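PDB 2W87: esterase D from Cellvibrio japonicus, which carries a family 35 carbohydrate-binding module that binds glucuronic acid through calcium, and is probably a feruloyl esterase active on plant cell walls. Local coordinates for residues A[23-27]-A[28-32]; A[72-75]-A[76-80]. All blocks are in the same frame, centred on the assembly; numbering follows the deposited sequence. Where two conformers were deposited one is given.

Contact 1. Residues A[23-27]-A[28-32]. With CA (calcium ion), chain D; CA (calcium ion), chain C; GCU (alpha-D-glucopyranuronic acid), chain E.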
ATOM      1  N   THR A  23      -5.901  13.149  11.780  1.00 13.77           N
ATOM      2  CA  THR A  23      -4.573  13.726  11.713  1.00 13.68           C
ATOM      3  C   THR A  23      -3.482  12.668  11.604  1.00 13.23           C
ATOM      4  O   THR A  23      -3.701  11.507  11.909  1.00 11.76           O
ATOM      5  CB  THR A  23      -4.316  14.613  12.949  1.00 13.44           C
ATOM      6  OG1 THR A  23      -4.493  13.840  14.140  1.00 13.87           O
ATOM      7  CG2 THR A  23      -5.289  15.823  12.956  1.00 13.36           C
ATOM      8  N   GLY A  24      -2.321  13.089  11.123  1.00 12.88           N
ATOM      9  CA  GLY A  24      -1.078  12.328  11.252  1.00 13.98           C
ATOM     10  C   GLY A  24      -0.559  11.722   9.957  1.00 13.83           C
ATOM     11  O   GLY A  24       0.521  11.152   9.947  1.00 13.80           O
ATOM     12  N   PHE A  25      -1.335  11.858   8.876  1.00 13.15           N
ATOM     13  CA  PHE A  25      -0.941  11.375   7.557  1.00 13.87           C
ATOM     14  C   PHE A  25       0.099  12.339   6.983  1.00 13.85           C
ATOM     15  O   PHE A  25       0.349  13.418   7.547  1.00 14.68           O
ATOM     16  CB  PHE A  25      -2.133  11.328   6.613  1.00 13.37           C
ATOM     17  CG  PHE A  25      -2.847  12.651   6.483  1.00 14.06           C
ATOM     18  CD1 PHE A  25      -2.391  13.609   5.602  1.00 14.95           C
ATOM     19  CD2 PHE A  25      -3.952  12.927   7.252  1.00 13.94           C
ATOM     20  CE1 PHE A  25      -3.015  14.840   5.506  1.00 13.40           C
ATOM     21  CE2 PHE A  25      -4.585  14.127   7.150  1.00 14.89           C
ATOM     22  CZ  PHE A  25      -4.103  15.088   6.246  1.00 14.35           C
ATOM     23  N   THR A  26       0.677  11.957   5.847  1.00 14.16           N
ATOM     24  CA  THR A  26       1.631  12.762   5.119  1.00 14.13           C
ATOM     25  C   THR A  26       1.067  12.930   3.701  1.00 14.44           C
ATOM     26  O   THR A  26       0.144  12.227   3.322  1.00 12.58           O
ATOM     27  CB  THR A  26       3.036  12.134   5.128  1.00 14.21           C
ATOM     28  OG1 THR A  26       3.006  10.806   4.609  1.00 13.02           O
ATOM     29  CG2 THR A  26       3.593  12.088   6.551  1.00 13.96           C
ATOM     30  N   GLY A  27       1.569  13.887   2.929  1.00 14.85           N
ATOM     31  CA  GLY A  27       0.916  14.206   1.664  1.00 14.81           C
ATOM     32  C   GLY A  27      -0.441  14.844   1.886  1.00 14.89           C
ATOM     33  O   GLY A  27      -0.665  15.457   2.917  1.00 16.21           O
ATOM     34  N   SER A  28      -1.356  14.715   0.922  1.00 14.40           N
ATOM     35  CA  SER A  28      -2.643  15.361   1.021  1.00 15.13           C
ATOM     36  C   SER A  28      -3.704  14.516   1.749  1.00 14.08           C
ATOM     37  O   SER A  28      -4.836  14.972   1.975  1.00 14.38           O
ATOM     38  CB  SER A  28      -3.143  15.767  -0.360  1.00 15.16           C
ATOM     39  OG  SER A  28      -3.190  14.642  -1.228  1.00 16.79           O
ATOM     40  N   GLY A  29      -3.353  13.292   2.142  1.00 13.13           N
ATOM     41  CA  GLY A  29      -4.313  12.450   2.851  1.00 11.98           C
ATOM     42  C   GLY A  29      -3.887  10.993   2.984  1.00 11.43           C
ATOM     43  O   GLY A  29      -2.710  10.680   3.131  1.00 10.47           O
ATOM     44  N   PHE A  30      -4.878  10.117   2.930  1.00 10.34           N
ATOM     45  CA  PHE A  30      -4.664   8.685   3.047  1.00  9.87           C
ATOM     46  C   PHE A  30      -5.755   7.959   2.285  1.00  9.74           C
ATOM     47  O   PHE A  30      -6.826   8.513   2.042  1.00  9.46           O
ATOM     48  CB  PHE A  30      -4.656   8.263   4.513  1.00  9.81           C
ATOM     49  CG  PHE A  30      -5.855   8.726   5.304  1.00 10.42           C
ATOM     50  CD1 PHE A  30      -7.033   8.003   5.305  1.00  9.98           C
ATOM     51  CD2 PHE A  30      -5.795   9.883   6.063  1.00 10.42           C
ATOM     52  CE1 PHE A  30      -8.117   8.423   6.040  1.00 11.25           C
ATOM     53  CE2 PHE A  30      -6.867  10.302   6.805  1.00 10.99           C
ATOM     54  CZ  PHE A  30      -8.033   9.577   6.800  1.00  9.96           C
ATOM     55  N   ALA A  31      -5.457   6.750   1.841  1.00  9.11           N
ATOM     56  CA  ALA A  31      -6.437   5.943   1.117  1.00 10.01           C
ATOM     57  C   ALA A  31      -7.294   5.197   2.145  1.00  9.88           C
ATOM     58  O   ALA A  31      -6.779   4.477   3.020  1.00 10.41           O
ATOM     59  CB  ALA A  31      -5.728   4.956   0.181  1.00 10.58           C
ATOM     60  N   ASN A  32      -8.609   5.344   2.009  1.00 10.18           N
ATOM     61  CA  ASN A  32      -9.580   4.690   2.875  1.00 10.56           C
ATOM     62  C   ASN A  32     -10.417   3.696   2.065  1.00 10.50           C
ATOM     63  O   ASN A  32     -11.312   4.097   1.327  1.00 12.01           O
ATOM     64  CB  ASN A  32     -10.496   5.752   3.482  1.00 10.77           C
ATOM     65  CG  ASN A  32     -11.628   5.166   4.299  1.00 10.67           C
ATOM     66  OD1 ASN A  32     -11.720   3.941   4.480  1.00 11.18           O
ATOM     67  ND2 ASN A  32     -12.502   6.050   4.812  1.00 13.68           N
TER
HETATM   68 CA    CA D1149      -0.508  10.185   2.354  1.00 10.97          CA
HETATM   69 CA    CA C1148     -12.333   1.901   5.448  1.00 11.65          CA
HETATM   70  C1  GCU E1150     -14.231   5.021  10.344  1.00 15.59           C
HETATM   71  C2  GCU E1150     -12.973   5.860  10.119  1.00 14.65           C
HETATM   72  C3  GCU E1150     -12.464   5.628   8.700  1.00 13.66           C
HETATM   73  C4  GCU E1150     -12.116   4.160   8.559  1.00 13.16           C
HETATM   74  C5  GCU E1150     -13.372   3.333   8.879  1.00 14.00           C
HETATM   75  C6  GCU E1150     -13.110   1.835   8.822  1.00 13.94           C
HETATM   76  O1  GCU E1150     -15.181   5.444   9.367  1.00 18.63           O
HETATM   77  O2  GCU E1150     -13.287   7.233  10.280  1.00 16.32           O
HETATM   78  O3  GCU E1150     -11.314   6.430   8.425  1.00 12.84           O
HETATM   79  O4  GCU E1150     -11.683   3.834   7.214  1.00 14.93           O
HETATM   80  O5  GCU E1150     -13.830   3.629  10.198  1.00 14.90           O
HETATM   81  O6A GCU E1150     -12.525   1.420   7.811  1.00 13.26           O
HETATM   82  O6B GCU E1150     -13.496   1.104   9.766  1.00 14.19           O
HETATM   83  O   HOH W   1     -14.537   2.910   5.252  1.00 14.75           O
HETATM   84  O   HOH W   2      -9.859   1.889   5.497  1.00 11.39           O
HETATM   85  O   HOH W   3     -11.506  -0.425   5.424  1.00 11.80           O

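Contact 2. Residues A[72-75]-A[76-80]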
ATOM      1  N   VAL A  72      -0.047  -8.217  -4.158  1.00 12.64           N
ATOM      2  CA  VAL A  72       0.298  -8.949  -5.385  0.50 12.86           C
ATOM      3  C   VAL A  72       0.969  -8.006  -6.370  1.00 13.25           C
ATOM      4  O   VAL A  72       0.682  -6.811  -6.405  1.00 13.24           O
ATOM      5  CB  VAL A  72      -0.917  -9.672  -6.049  0.50 12.74           C
ATOM      6  CG1 VAL A  72      -1.566 -10.637  -5.055  0.50 13.33           C
ATOM      7  CG2 VAL A  72      -1.962  -8.669  -6.602  0.50 11.47           C
ATOM      8  N   ILE A  73       1.890  -8.552  -7.153  1.00 13.41           N
ATOM      9  CA  ILE A  73       2.583  -7.783  -8.168  1.00 14.38           C
ATOM     10  C   ILE A  73       2.086  -8.257  -9.525  1.00 14.77           C
ATOM     11  O   ILE A  73       2.089  -9.460  -9.821  1.00 15.37           O
ATOM     12  CB  ILE A  73       4.082  -7.943  -8.041  1.00 15.10           C
ATOM     13  CG1 ILE A  73       4.536  -7.479  -6.657  1.00 17.38           C
ATOM     14  CG2 ILE A  73       4.798  -7.172  -9.109  1.00 15.99           C
ATOM     15  CD1 ILE A  73       6.034  -7.566  -6.458  1.00 20.84           C
ATOM     16  N   ASN A  74       1.636  -7.323 -10.341  1.00 15.27           N
ATOM     17  CA  ASN A  74       1.109  -7.631 -11.661  1.00 16.53           C
ATOM     18  C   ASN A  74       0.004  -8.698 -11.656  1.00 17.57           C
ATOM     19  O   ASN A  74       0.003  -9.632 -12.444  1.00 17.88           O
ATOM     20  CB  ASN A  74       2.263  -7.973 -12.588  1.00 16.08           C
ATOM     21  CG  ASN A  74       3.116  -6.764 -12.898  1.00 15.83           C
ATOM     22  OD1 ASN A  74       2.655  -5.605 -12.809  1.00 15.54           O
ATOM     23  ND2 ASN A  74       4.356  -7.013 -13.279  1.00 15.79           N
ATOM     24  N   GLY A  75      -0.966  -8.490 -10.784  1.00 19.22           N
ATOM     25  CA  GLY A  75      -2.184  -9.305 -10.758  1.00 20.77           C
ATOM     26  C   GLY A  75      -1.840 -10.718 -10.353  1.00 21.99           C
ATOM     27  O   GLY A  75      -2.525 -11.667 -10.743  1.00 22.64           O
ATOM     28  N   GLY A  76      -0.744 -10.877  -9.619  1.00 22.13           N
ATOM     29  CA  GLY A  76      -0.391 -12.189  -9.096  1.00 23.03           C
ATOM     30  C   GLY A  76       0.561 -12.950  -9.997  1.00 23.75           C
ATOM     31  O   GLY A  76       1.151 -13.938  -9.574  1.00 24.12           O
ATOM     32  N   SER A  77       0.742 -12.482 -11.225  1.00 24.54           N
ATOM     33  CA  SER A  77       1.671 -13.097 -12.147  1.00 25.27           C
ATOM     34  C   SER A  77       3.117 -12.987 -11.692  1.00 25.28           C
ATOM     35  O   SER A  77       3.921 -13.855 -12.006  1.00 26.61           O
ATOM     36  CB  SER A  77       1.550 -12.491 -13.533  1.00 25.35           C
ATOM     37  OG  SER A  77       0.325 -12.886 -14.111  1.00 27.18           O
ATOM     38  N   ASN A  78       3.448 -11.931 -10.963  1.00 24.87           N
ATOM     39  CA  ASN A  78       4.813 -11.705 -10.524  1.00 24.16           C
ATOM     40  C   ASN A  78       4.996 -11.699  -8.996  1.00 23.26           C
ATOM     41  O   ASN A  78       6.008 -11.218  -8.499  1.00 23.96           O
ATOM     42  CB  ASN A  78       5.341 -10.406 -11.142  1.00 24.22           C
ATOM     43  CG  ASN A  78       5.495 -10.496 -12.658  1.00 25.44           C
ATOM     44  OD1 ASN A  78       4.949  -9.680 -13.413  1.00 25.05           O
ATOM     45  ND2 ASN A  78       6.230 -11.507 -13.111  1.00 25.56           N
ATOM     46  N   GLY A  79       4.046 -12.244  -8.239  1.00 20.99           N
ATOM     47  CA  GLY A  79       4.277 -12.396  -6.792  1.00 19.87           C
ATOM     48  C   GLY A  79       3.048 -12.173  -5.943  1.00 18.33           C
ATOM     49  O   GLY A  79       2.250 -11.274  -6.228  1.00 17.66           O
ATOM     50  N   ASN A  80       2.902 -13.006  -4.907  1.00 16.54           N
ATOM     51  CA  ASN A  80       1.795 -12.958  -3.970  1.00 15.73           C
ATOM     52  C   ASN A  80       2.302 -12.986  -2.525  1.00 13.62           C
ATOM     53  O   ASN A  80       2.949 -13.913  -2.131  1.00 12.80           O
ATOM     54  CB  ASN A  80       0.841 -14.114  -4.206  1.00 16.19           C
ATOM     55  CG  ASN A  80       0.264 -14.115  -5.617  1.00 20.50           C
ATOM     56  OD1 ASN A  80      -0.838 -13.641  -5.836  1.00 23.76           O
ATOM     57  ND2 ASN A  80       1.023 -14.644  -6.580  1.00 25.40           N
TER
HETATM   58  O   HOH W   4      -2.184 -12.392 -13.711  1.00 28.44           O

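Contact 1. Residues A[23-27]-A[28-32]
Thr26 O and Gly29 O, the carbonyls at the two ends of a type II' beta turn, converge on one calcium ion, each 2.4 Å from the metal. Thr26 O and Gly29 O come within 3.3 Å of each other, a closeness made favourable by the cation they share. The side chains of Gln5, Glu6 and Asp124 contribute further ligands to this ion. Just ahead of the turn, Phe25 lays its ring over the backbone at Gly29: the CA of Gly29 sits over one ring face, displaced toward the rim, 3.9 Å from the centroid and 24° off the normal, a CH-pi contact. With chi1 at 56°, CG of Phe25 is placed between the backbone N and carbonyl carbon, which brings the ring above Gly29. Its CD2 then meets CD2 of Phe30 at 3.8 Å, arriving at the edge of the Phe30 ring. The two rings meet obliquely, their planes 56° apart. Gly27 takes the positive phi of the turn. Farther along the strand, Asn32 OD1 binds a second calcium at 2.3 Å, while its ND2 is held by Asp19, a second-shell residue that fixes the rotation of the amide. O4 and O6A of the glucuronic acid and three waters join that metal, as do Thr33 and Asn35. Turn and strand thus connect a probably structural calcium site with the calcium-dependent uronic acid pocket of a family 35 carbohydrate-binding module.

Contact 2. Residues A[72-75]-A[76-80]
Asn74 and Asn78 join their side chains across the mouth of a tight loop, ND2 of Asn74 giving a nearly straight bond (170°) to OD1 of Asn78 at 2.7 Å. The acceptor lies in the amide plane of Asn74, yet the two amides are turned 72° against each other. Asn74 is also bonded outward: its OD1 takes the backbone N-H of Ile109 and its ND2 reaches Asn107 O. The tightly packed part centres on Ile73: its O accepts from Gly76 N and Asn78 N, which come from opposite faces of the carbonyl plane, and its N donates to Gly79 O at 2.9 Å. Val72 and Asn80 form an antiparallel non-hydrogen-bonded pair next to these bonds, and Ser77 N bonds to Asn74 O across the turn. CG2 of Ile73 lies against CB of Asn78 at 3.9 Å. The solvent side is looser. There a water bridges Gly75 O and Ser77 OG, and exposed Asn80 swings its ND2 back to Gly76 O, 3.1 Å away and on a lone pair. The arrangement is a beta hairpin joining strands 69-73 and 80-83 through a type I' turn from Asn74 to Ser77, at the edge of the module's beta-sandwich.

How the contacts relate
Passing from the N terminus, the chain leaves strand 16-19, enters the loop that contact 1 closes by a turn, and returns as strand 30-33, which pairs antiparallel with 16-19. Contact 2 follows later, joining strand 69-73 to strand 80-83. The two are in series, neither nesting nor crossing, and do not touch: their centres are about 26 Å apart, on opposite sides of the chain's centre. Contact 1 connects the pair 16-19 and 30-33 with strand 122-129 and both calcium sites, next to the sugar. Contact 2 lies away from those sites and ties its hairpin to strand 106-114 of the neighbouring sheet.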